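Local coordinates for protein putrescine aminotransferase (Halomonas elongata DSM 2581, PDB 6GWI) that probably transfers amino groups from amines such as putrescine to keto acceptors, using pyridoxal-5'-phosphate as cofactor, at residues Gly117-Leu125 and His151-Leu160; Ile177-Trp185 and Phe197-Lys208. One frame throughout, in Å; residues are numbered along the deposited sequence.

Overall arrangement
Both contacts lie in the pyridoxal-phosphate-binding fold, and they follow one another along the chain. Contact 1 (117-125 with 151-160) is wholly buried and helps to form the cofactor pocket. Contact 2 (177-185 with 197-208) sits farther out, its centre about 21 Å from that of contact 1, where strand 177-180, outermost in the parallel sheet of this chain, is packed against helix 194-212. The two meet directly at the end of helix 155-160: L160 O lies 3.2 Å from H179 NE2, a probable hydrogen bond, and L160 CD2 packs on I177 CD1. Contact 2 itself has no part in the pocket; the side chain of Q182 is about 12 Å from a bound PLP.

Contact 1 (Gly117-Leu125 and His151-Leu160); sequences GSEANDTVL and HGSTLAGMSL. With PLP (pyridoxal-5'-phosphate), chain D.
The phosphate-binding end of the PLP pocket is built here, where S118 at the start of helix 117-134 meets the loop at G152-S153. S118 OG donates to PLP O1P (2.7 Å) and accepts from S153 N (2.8 Å, 159° at the hydrogen), so the loop fixes the hydroxyl that grips the phosphate. G117 N and S118 N add bonds to O2P and O1P. A side chain on G152 would run into S118 OG, which helps explain the glycine.

One turn on, D122 and T154 approach from opposite directions, and T154 OG1 donates to D122 OD1 at 2.4 Å, too short for such a bond, so the length is doubtful. Chi1 of 54° sets that hydroxyl between T154's N and carbonyl carbon, where it caps helix 155-160 by accepting from G157 N (3.0 Å). D122 OD2 takes a water bound to A156 N and, at the dimer interface, a bond from L155 N of the second subunit. Further along, L125 CD2 packs on A156 CB at 3.8 Å. N121 and H151 cross at about a right angle, and N121 ND2 and H151 ND1 bond to D256. Backbone amides at a helix start holding the cofactor phosphate are typical of fold-type I PLP enzymes.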
loop_
_atom_site.group_PDB
_atom_site.type_symbol
_atom_site.label_atom_id
_atom_site.label_comp_id
_atom_site.label_asym_id
_atom_site.label_seq_id
_atom_site.Cartn_x
_atom_site.Cartn_y
_atom_site.Cartn_z
ATOM N N GLY B 117 -6.223 -1.273 1.360
ATOM C CA GLY B 117 -7.028 -0.880 2.502
ATOM C C GLY B 117 -6.197 -0.363 3.657
ATOM O O GLY B 117 -6.636 0.526 4.390
ATOM N N SER B 118 -4.984 -0.896 3.829
ATOM C CA SER B 118 -4.100 -0.408 4.883
ATOM C C SER B 118 -3.689 1.039 4.624
ATOM O O SER B 118 -3.781 1.889 5.516
ATOM C CB SER B 118 -2.867 -1.307 4.991
ATOM O OG SER B 118 -3.207 -2.596 5.475
ATOM N N GLU B 119 -3.211 1.333 3.408
ATOM C CA GLU B 119 -2.852 2.708 3.072
ATOM C C GLU B 119 -4.053 3.635 3.183
ATOM O O GLU B 119 -3.899 4.818 3.507
ATOM C CB GLU B 119 -2.272 2.774 1.659
ATOM C CG GLU B 119 -0.902 2.144 1.508
ATOM C CD GLU B 119 -0.430 2.142 0.066
ATOM O OE1 GLU B 119 0.755 1.839 -0.172
ATOM O OE2 GLU B 119 -1.243 2.454 -0.829
ATOM N N ALA B 120 -5.248 3.123 2.892
ATOM C CA ALA B 120 -6.456 3.910 3.092
ATOM C C ALA B 120 -6.633 4.269 4.561
ATOM O O ALA B 120 -7.013 5.399 4.890
ATOM C CB ALA B 120 -7.670 3.142 2.574
ATOM N N ASN B 121 -6.353 3.329 5.466
ATOM C CA ASN B 121 -6.488 3.651 6.883
ATOM C C ASN B 121 -5.374 4.582 7.360
ATOM O O ASN B 121 -5.622 5.423 8.230
ATOM C CB ASN B 121 -6.559 2.372 7.716
ATOM C CG ASN B 121 -7.969 1.788 7.753
ATOM O OD1 ASN B 121 -8.908 2.432 8.224
ATOM N ND2 ASN B 121 -8.123 0.572 7.245
ATOM N N ASP B 122 -4.165 4.490 6.784
ATOM C CA ASP B 122 -3.151 5.512 7.049
ATOM C C ASP B 122 -3.632 6.884 6.596
ATOM O O ASP B 122 -3.409 7.891 7.279
ATOM C CB ASP B 122 -1.833 5.194 6.338
ATOM C CG ASP B 122 -1.093 4.032 6.958
ATOM O OD1 ASP B 122 -1.532 2.879 6.754
ATOM O OD2 ASP B 122 -0.071 4.273 7.640
ATOM N N THR B 123 -4.246 6.944 5.413
ATOM C CA THR B 123 -4.813 8.193 4.922
ATOM C C THR B 123 -5.874 8.714 5.882
ATOM O O THR B 123 -5.891 9.900 6.233
ATOM C CB THR B 123 -5.413 7.963 3.533
ATOM O OG1 THR B 123 -4.445 7.320 2.690
ATOM C CG2 THR B 123 -5.854 9.275 2.896
ATOM N N VAL B 124 -6.768 7.826 6.326
ATOM C CA VAL B 124 -7.779 8.190 7.315
ATOM C C VAL B 124 -7.129 8.835 8.531
ATOM O O VAL B 124 -7.571 9.885 9.011
ATOM C CB VAL B 124 -8.598 6.948 7.716
ATOM C CG1 VAL B 124 -9.338 7.181 9.035
ATOM C CG2 VAL B 124 -9.571 6.574 6.612
ATOM N N LEU B 125 -6.090 8.195 9.069
ATOM C CA LEU B 125 -5.502 8.671 10.318
ATOM C C LEU B 125 -4.903 10.061 10.151
ATOM O O LEU B 125 -5.102 10.936 11.001
ATOM C CB LEU B 125 -4.450 7.676 10.811
ATOM C CG LEU B 125 -3.804 7.946 12.173
ATOM C CD1 LEU B 125 -4.842 8.252 13.237
ATOM C CD2 LEU B 125 -2.973 6.748 12.600
ATOM N N HIS B 151 -7.943 -3.292 10.720
ATOM C CA HIS B 151 -7.884 -2.114 9.865
ATOM C C HIS B 151 -6.604 -2.081 9.037
ATOM O O HIS B 151 -6.193 -1.007 8.592
ATOM C CB HIS B 151 -8.017 -0.843 10.705
ATOM C CG HIS B 151 -9.318 -0.748 11.441
ATOM N ND1 HIS B 151 -10.531 -0.641 10.796
ATOM C CD2 HIS B 151 -9.597 -0.761 12.766
ATOM C CE1 HIS B 151 -11.501 -0.585 11.692
ATOM N NE2 HIS B 151 -10.960 -0.659 12.896
ATOM N N GLY B 152 -5.964 -3.226 8.834
ATOM C CA GLY B 152 -4.824 -3.331 7.948
ATOM C C GLY B 152 -3.545 -3.665 8.693
ATOM O O GLY B 152 -3.539 -3.967 9.891
ATOM N N SER B 153 -2.437 -3.596 7.949
ATOM C CA SER B 153 -1.162 -4.120 8.418
ATOM C C SER B 153 -0.009 -3.134 8.277
ATOM O O SER B 153 1.144 -3.510 8.520
ATOM C CB SER B 153 -0.825 -5.416 7.674
ATOM O OG SER B 153 0.254 -6.082 8.292
ATOM N N THR B 154 -0.270 -1.895 7.873
ATOM C CA THR B 154 0.701 -0.847 8.130
ATOM C C THR B 154 0.786 -0.628 9.637
ATOM O O THR B 154 -0.000 -1.180 10.413
ATOM C CB THR B 154 0.302 0.454 7.443
ATOM O OG1 THR B 154 -1.030 0.792 7.841
ATOM C CG2 THR B 154 0.378 0.319 5.922
ATOM N N LEU B 155 1.742 0.195 10.064
ATOM C CA LEU B 155 1.813 0.515 11.486
ATOM C C LEU B 155 0.526 1.196 11.947
ATOM O O LEU B 155 0.013 0.900 13.031
ATOM C CB LEU B 155 3.032 1.381 11.786
ATOM C CG LEU B 155 4.363 0.689 12.108
ATOM C CD1 LEU B 155 5.171 1.584 13.043
ATOM C CD2 LEU B 155 4.222 -0.690 12.725
ATOM N N ALA B 156 -0.013 2.108 11.133
ATOM C CA ALA B 156 -1.282 2.742 11.472
ATOM C C ALA B 156 -2.414 1.721 11.489
ATOM O O ALA B 156 -3.196 1.661 12.445
ATOM C CB ALA B 156 -1.586 3.870 10.486
ATOM N N GLY B 157 -2.511 0.900 10.443
ATOM C CA GLY B 157 -3.579 -0.084 10.395
ATOM C C GLY B 157 -3.518 -1.060 11.554
ATOM O O GLY B 157 -4.541 -1.371 12.170
ATOM N N MET B 158 -2.316 -1.548 11.873
ATOM C CA MET B 158 -2.147 -2.447 13.010
ATOM C C MET B 158 -2.471 -1.746 14.326
ATOM O O MET B 158 -3.064 -2.351 15.228
ATOM C CB MET B 158 -0.717 -2.994 13.019
ATOM C CG MET B 158 -0.382 -3.868 14.209
ATOM S SD MET B 158 0.504 -2.952 15.477
ATOM C CE MET B 158 2.190 -3.056 14.874
ATOM N N SER B 159 -2.079 -0.474 14.463
ATOM C CA SER B 159 -2.385 0.276 15.677
ATOM C C SER B 159 -3.885 0.508 15.821
ATOM O O SER B 159 -4.432 0.431 16.928
ATOM C CB SER B 159 -1.655 1.620 15.667
ATOM O OG SER B 159 -0.252 1.455 15.598
ATOM N N LEU B 160 -4.557 0.826 14.710
ATOM C CA LEU B 160 -6.000 1.029 14.725
ATOM C C LEU B 160 -6.745 -0.272 14.971
ATOM O O LEU B 160 -7.812 -0.268 15.595
ATOM C CB LEU B 160 -6.456 1.644 13.404
ATOM C CG LEU B 160 -6.003 3.071 13.111
ATOM C CD1 LEU B 160 -6.202 3.401 11.638
ATOM C CD2 LEU B 160 -6.773 4.050 13.990
HETATM N N1 PLP D . -9.730 -2.939 6.730
HETATM C C2 PLP D . -10.490 -4.089 6.754
HETATM C C2A PLP D . -11.848 -4.074 7.403
HETATM C C3 PLP D . -9.998 -5.255 6.174
HETATM O O3 PLP D . -10.770 -6.387 6.208
HETATM C C4 PLP D . -8.742 -5.277 5.557
HETATM C C4A PLP D . -8.534 -6.257 4.433
HETATM C C5 PLP D . -7.984 -4.102 5.552
HETATM C C6 PLP D . -8.485 -2.943 6.136
HETATM C C5A PLP D . -6.610 -4.052 4.919
HETATM O O4P PLP D . -6.672 -4.003 3.512
HETATM P P PLP D . -5.347 -4.379 2.677
HETATM O O1P PLP D . -4.229 -3.443 3.070
HETATM O O2P PLP D . -5.648 -4.268 1.201
HETATM O O3P PLP D . -4.951 -5.796 3.003
HETATM O O HOH W 1 1.921 3.321 9.017
#

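Contact 2 (Ile177-Trp185 and Phe197-Lys208); sequences IAHIRQPYW and FGQTCAEALEEK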
loop_
_atom_site.group_PDB
_atom_site.type_symbol
_atom_site.label_atom_id
_atom_site.label_comp_id
_atom_site.label_asym_id
_atom_site.label_seq_id
_atom_site.Cartn_x
_atom_site.Cartn_y
_atom_site.Cartn_z
ATOM N N ILE B 177 -4.291 5.790 20.203
ATOM C CA ILE B 177 -5.358 4.883 19.785
ATOM C C ILE B 177 -5.846 4.129 21.014
ATOM O O ILE B 177 -5.053 3.457 21.686
ATOM C CB ILE B 177 -4.892 3.875 18.723
ATOM C CG1 ILE B 177 -4.072 4.545 17.622
ATOM C CG2 ILE B 177 -6.101 3.134 18.148
ATOM C CD1 ILE B 177 -4.779 5.622 16.896
ATOM N N ALA B 178 -7.146 4.204 21.288
ATOM C CA ALA B 178 -7.784 3.420 22.336
ATOM C C ALA B 178 -8.681 2.357 21.712
ATOM O O ALA B 178 -9.003 2.406 20.522
ATOM C CB ALA B 178 -8.595 4.313 23.278
ATOM N N HIS B 179 -9.058 1.371 22.525
ATOM C CA HIS B 179 -9.867 0.251 22.058
ATOM C C HIS B 179 -10.946 -0.105 23.067
ATOM O O HIS B 179 -10.661 -0.280 24.254
ATOM C CB HIS B 179 -8.980 -0.964 21.766
ATOM C CG HIS B 179 -8.027 -0.738 20.637
ATOM N ND1 HIS B 179 -6.745 -0.269 20.824
ATOM C CD2 HIS B 179 -8.183 -0.885 19.301
ATOM C CE1 HIS B 179 -6.147 -0.152 19.652
ATOM N NE2 HIS B 179 -6.998 -0.519 18.712
ATOM N N ILE B 180 -12.183 -0.197 22.586
ATOM C CA ILE B 180 -13.316 -0.594 23.405
ATOM C C ILE B 180 -13.727 -2.013 23.014
ATOM O O ILE B 180 -13.241 -2.581 22.036
ATOM C CB ILE B 180 -14.504 0.381 23.268
ATOM C CG1 ILE B 180 -15.007 0.401 21.822
ATOM C CG2 ILE B 180 -14.091 1.774 23.717
ATOM C CD1 ILE B 180 -16.223 1.271 21.594
ATOM N N ARG B 181 -14.644 -2.580 23.792
ATOM C CA ARG B 181 -15.081 -3.953 23.589
ATOM C C ARG B 181 -15.845 -4.094 22.274
ATOM O O ARG B 181 -16.403 -3.132 21.739
ATOM C CB ARG B 181 -15.961 -4.397 24.756
ATOM C CG ARG B 181 -17.256 -3.603 24.870
ATOM C CD ARG B 181 -17.995 -3.917 26.160
ATOM N NE ARG B 181 -18.295 -5.337 26.305
ATOM C CZ ARG B 181 -18.866 -5.872 27.380
ATOM N NH1 ARG B 181 -19.197 -5.102 28.407
ATOM N NH2 ARG B 181 -19.103 -7.174 27.429
ATOM N N GLN B 182 -15.867 -5.345 21.747
ATOM C CA GLN B 182 -16.488 -5.640 20.464
ATOM C C GLN B 182 -17.907 -6.167 20.656
ATOM O O GLN B 182 -18.184 -6.882 21.624
ATOM C CB GLN B 182 -15.666 -6.678 19.693
ATOM C CG GLN B 182 -15.443 -7.973 20.462
ATOM C CD GLN B 182 -14.877 -9.089 19.602
ATOM O OE1 GLN B 182 -14.908 -9.023 18.371
ATOM N NE2 GLN B 182 -14.377 -10.133 20.249
ATOM N N PRO B 183 -18.836 -5.859 19.740
ATOM C CA PRO B 183 -20.221 -6.350 19.890
ATOM C C PRO B 183 -20.392 -7.802 19.443
ATOM O O PRO B 183 -21.200 -8.126 18.569
ATOM C CB PRO B 183 -21.011 -5.361 19.020
ATOM C CG PRO B 183 -20.054 -4.976 17.936
ATOM C CD PRO B 183 -18.688 -4.950 18.584
ATOM N N TYR B 184 -19.636 -8.700 20.079
ATOM C CA TYR B 184 -19.631 -10.128 19.747
ATOM C C TYR B 184 -20.479 -10.877 20.769
ATOM O O TYR B 184 -19.981 -11.332 21.798
ATOM C CB TYR B 184 -18.198 -10.651 19.729
ATOM C CG TYR B 184 -18.037 -12.105 19.342
ATOM C CD1 TYR B 184 -19.029 -12.785 18.644
ATOM C CD2 TYR B 184 -16.875 -12.795 19.665
ATOM C CE1 TYR B 184 -18.868 -14.111 18.287
ATOM C CE2 TYR B 184 -16.706 -14.116 19.313
ATOM C CZ TYR B 184 -17.702 -14.769 18.626
ATOM O OH TYR B 184 -17.518 -16.088 18.277
ATOM N N TRP B 185 -21.766 -11.052 20.458
ATOM C CA TRP B 185 -22.684 -11.603 21.450
ATOM C C TRP B 185 -22.337 -13.047 21.802
ATOM O O TRP B 185 -22.284 -13.409 22.984
ATOM C CB TRP B 185 -24.130 -11.522 20.953
ATOM C CG TRP B 185 -25.107 -12.062 21.962
ATOM C CD1 TRP B 185 -25.582 -11.414 23.066
ATOM C CD2 TRP B 185 -25.706 -13.365 21.973
ATOM N NE1 TRP B 185 -26.445 -12.229 23.758
ATOM C CE2 TRP B 185 -26.538 -13.433 23.109
ATOM C CE3 TRP B 185 -25.623 -14.479 21.132
ATOM C CZ2 TRP B 185 -27.283 -14.568 23.424
ATOM C CZ3 TRP B 185 -26.364 -15.607 21.447
ATOM C CH2 TRP B 185 -27.182 -15.641 22.583
ATOM N N PHE B 197 -27.074 -6.506 25.255
ATOM C CA PHE B 197 -25.644 -6.558 24.972
ATOM C C PHE B 197 -25.241 -5.478 23.976
ATOM O O PHE B 197 -24.232 -4.791 24.168
ATOM C CB PHE B 197 -25.270 -7.938 24.442
ATOM C CG PHE B 197 -23.801 -8.116 24.198
ATOM C CD1 PHE B 197 -22.909 -8.108 25.256
ATOM C CD2 PHE B 197 -23.312 -8.294 22.917
ATOM C CE1 PHE B 197 -21.559 -8.276 25.041
ATOM C CE2 PHE B 197 -21.959 -8.461 22.696
ATOM C CZ PHE B 197 -21.082 -8.453 23.760
ATOM N N GLY B 198 -26.018 -5.314 22.904
ATOM C CA GLY B 198 -25.700 -4.284 21.929
ATOM C C GLY B 198 -25.621 -2.903 22.549
ATOM O O GLY B 198 -24.754 -2.101 22.196
ATOM N N GLN B 199 -26.515 -2.613 23.495
ATOM C CA GLN B 199 -26.514 -1.303 24.134
ATOM C C GLN B 199 -25.327 -1.148 25.075
ATOM O O GLN B 199 -24.738 -0.064 25.162
ATOM C CB GLN B 199 -27.840 -1.098 24.867
ATOM C CG GLN B 199 -29.034 -1.091 23.921
ATOM C CD GLN B 199 -30.366 -1.135 24.634
ATOM O OE1 GLN B 199 -30.463 -1.604 25.768
ATOM N NE2 GLN B 199 -31.406 -0.644 23.971
ATOM N N THR B 200 -24.947 -2.219 25.773
ATOM C CA THR B 200 -23.754 -2.171 26.612
ATOM C C THR B 200 -22.515 -1.850 25.783
ATOM O O THR B 200 -21.696 -1.007 26.163
ATOM C CB THR B 200 -23.577 -3.505 27.337
ATOM O OG1 THR B 200 -24.698 -3.735 28.197
ATOM C CG2 THR B 200 -22.297 -3.517 28.160
ATOM N N CYS B 201 -22.368 -2.508 24.631
ATOM C CA CYS B 201 -21.186 -2.283 23.804
ATOM C C CYS B 201 -21.180 -0.887 23.195
ATOM O O CYS B 201 -20.104 -0.314 22.984
ATOM C CB CYS B 201 -21.107 -3.368 22.734
ATOM S SG CYS B 201 -20.810 -4.999 23.456
ATOM N N ALA B 202 -22.356 -0.326 22.901
ATOM C CA ALA B 202 -22.427 1.073 22.488
ATOM C C ALA B 202 -22.074 2.006 23.642
ATOM O O ALA B 202 -21.401 3.023 23.442
ATOM C CB ALA B 202 -23.821 1.397 21.950
ATOM N N GLU B 203 -22.542 1.693 24.856
ATOM C CA GLU B 203 -22.211 2.527 26.008
ATOM C C GLU B 203 -20.717 2.507 26.299
ATOM O O GLU B 203 -20.183 3.468 26.865
ATOM C CB GLU B 203 -23.001 2.072 27.236
ATOM C CG GLU B 203 -22.721 2.881 28.503
ATOM C CD GLU B 203 -22.836 4.385 28.297
ATOM O OE1 GLU B 203 -23.606 4.817 27.412
ATOM O OE2 GLU B 203 -22.156 5.138 29.026
ATOM N N ALA B 204 -20.027 1.425 25.924
ATOM C CA ALA B 204 -18.580 1.374 26.098
ATOM C C ALA B 204 -17.889 2.498 25.339
ATOM O O ALA B 204 -16.862 3.012 25.796
ATOM C CB ALA B 204 -18.039 0.019 25.636
ATOM N N LEU B 205 -18.429 2.889 24.182
ATOM C CA LEU B 205 -17.869 4.019 23.448
ATOM C C LEU B 205 -17.976 5.303 24.261
ATOM O O LEU B 205 -16.995 6.042 24.409
ATOM C CB LEU B 205 -18.580 4.178 22.104
ATOM C CG LEU B 205 -18.149 5.404 21.297
ATOM C CD1 LEU B 205 -16.653 5.330 20.971
ATOM C CD2 LEU B 205 -18.973 5.544 20.027
ATOM N N GLU B 206 -19.166 5.592 24.791
ATOM C CA GLU B 206 -19.326 6.780 25.621
ATOM C C GLU B 206 -18.367 6.745 26.805
ATOM O O GLU B 206 -17.751 7.761 27.147
ATOM C CB GLU B 206 -20.769 6.897 26.112
ATOM C CG GLU B 206 -20.979 8.043 27.091
ATOM C CD GLU B 206 -22.406 8.557 27.103
ATOM O OE1 GLU B 206 -23.340 7.729 27.124
ATOM O OE2 GLU B 206 -22.593 9.793 27.080
ATOM N N GLU B 207 -18.233 5.580 27.446
ATOM C CA GLU B 207 -17.322 5.463 28.578
ATOM C C GLU B 207 -15.901 5.821 28.167
ATOM O O GLU B 207 -15.210 6.567 28.871
ATOM C CB GLU B 207 -17.368 4.041 29.142
ATOM C CG GLU B 207 -18.719 3.628 29.707
ATOM C CD GLU B 207 -18.807 2.137 29.984
ATOM O OE1 GLU B 207 -17.762 1.521 30.281
ATOM O OE2 GLU B 207 -19.924 1.581 29.908
ATOM N N LYS B 208 -15.453 5.319 27.016
ATOM C CA LYS B 208 -14.090 5.603 26.586
ATOM C C LYS B 208 -13.918 7.091 26.304
ATOM O O LYS B 208 -12.901 7.690 26.676
ATOM C CB LYS B 208 -13.753 4.794 25.337
ATOM C CG LYS B 208 -12.265 4.699 25.062
ATOM C CD LYS B 208 -11.654 3.759 26.093
ATOM C CE LYS B 208 -10.303 4.174 26.601
ATOM N NZ LYS B 208 -9.784 3.076 27.469
HETATM O O HOH W 2 -7.925 1.440 25.197
HETATM O O HOH W 3 -18.464 -1.285 20.894
#
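I180 faces A204, L205 and K208 where strand 177-180 runs roughly antiparallel to the helical segment 197-208, a helix layered on the edge strand of an alpha/beta sheet. The two branches of I180 divide the work. CG2 presses on K208 CB at 3.4 Å, tighter than usual for carbons, as the two side chains slide past each other in opposite directions, while CD1 lies against L205 CB (3.8 Å). K208, bent at chi2 and chi3, sets its CE against A178 CB and sends NZ to a salt bridge with E211.

Past the strand, R181 leans over the helix. Its CG starts between the backbone N and carbonyl carbon and rests on A204 CB; the guanidinium then brings NH1 to T200 CG2 (3.5 Å) and NH2 to the edge of the F197 ring, the two planes 85° apart. C201 SG sits over one face of that ring, displaced toward its rim, and P183 CB packs on C201 CB. With CG anti to the N of F197 (chi1 -177°), the phenyl reaches across to the chain at Y184-W185. W185 turns an edge to its face, an offset edge-to-face pair with planes at 72°, while its NE1 is hydrogen-bonded to M192 O. With a leucine in place of F197 the ring is gone, and W185 would probably be left without its edge-to-face partner, with a gap opened beside the backbone of Y184 and W185. Between strand end and helix, a single water donates to R181 O (2.9 Å) and to C201 O (2.8 Å).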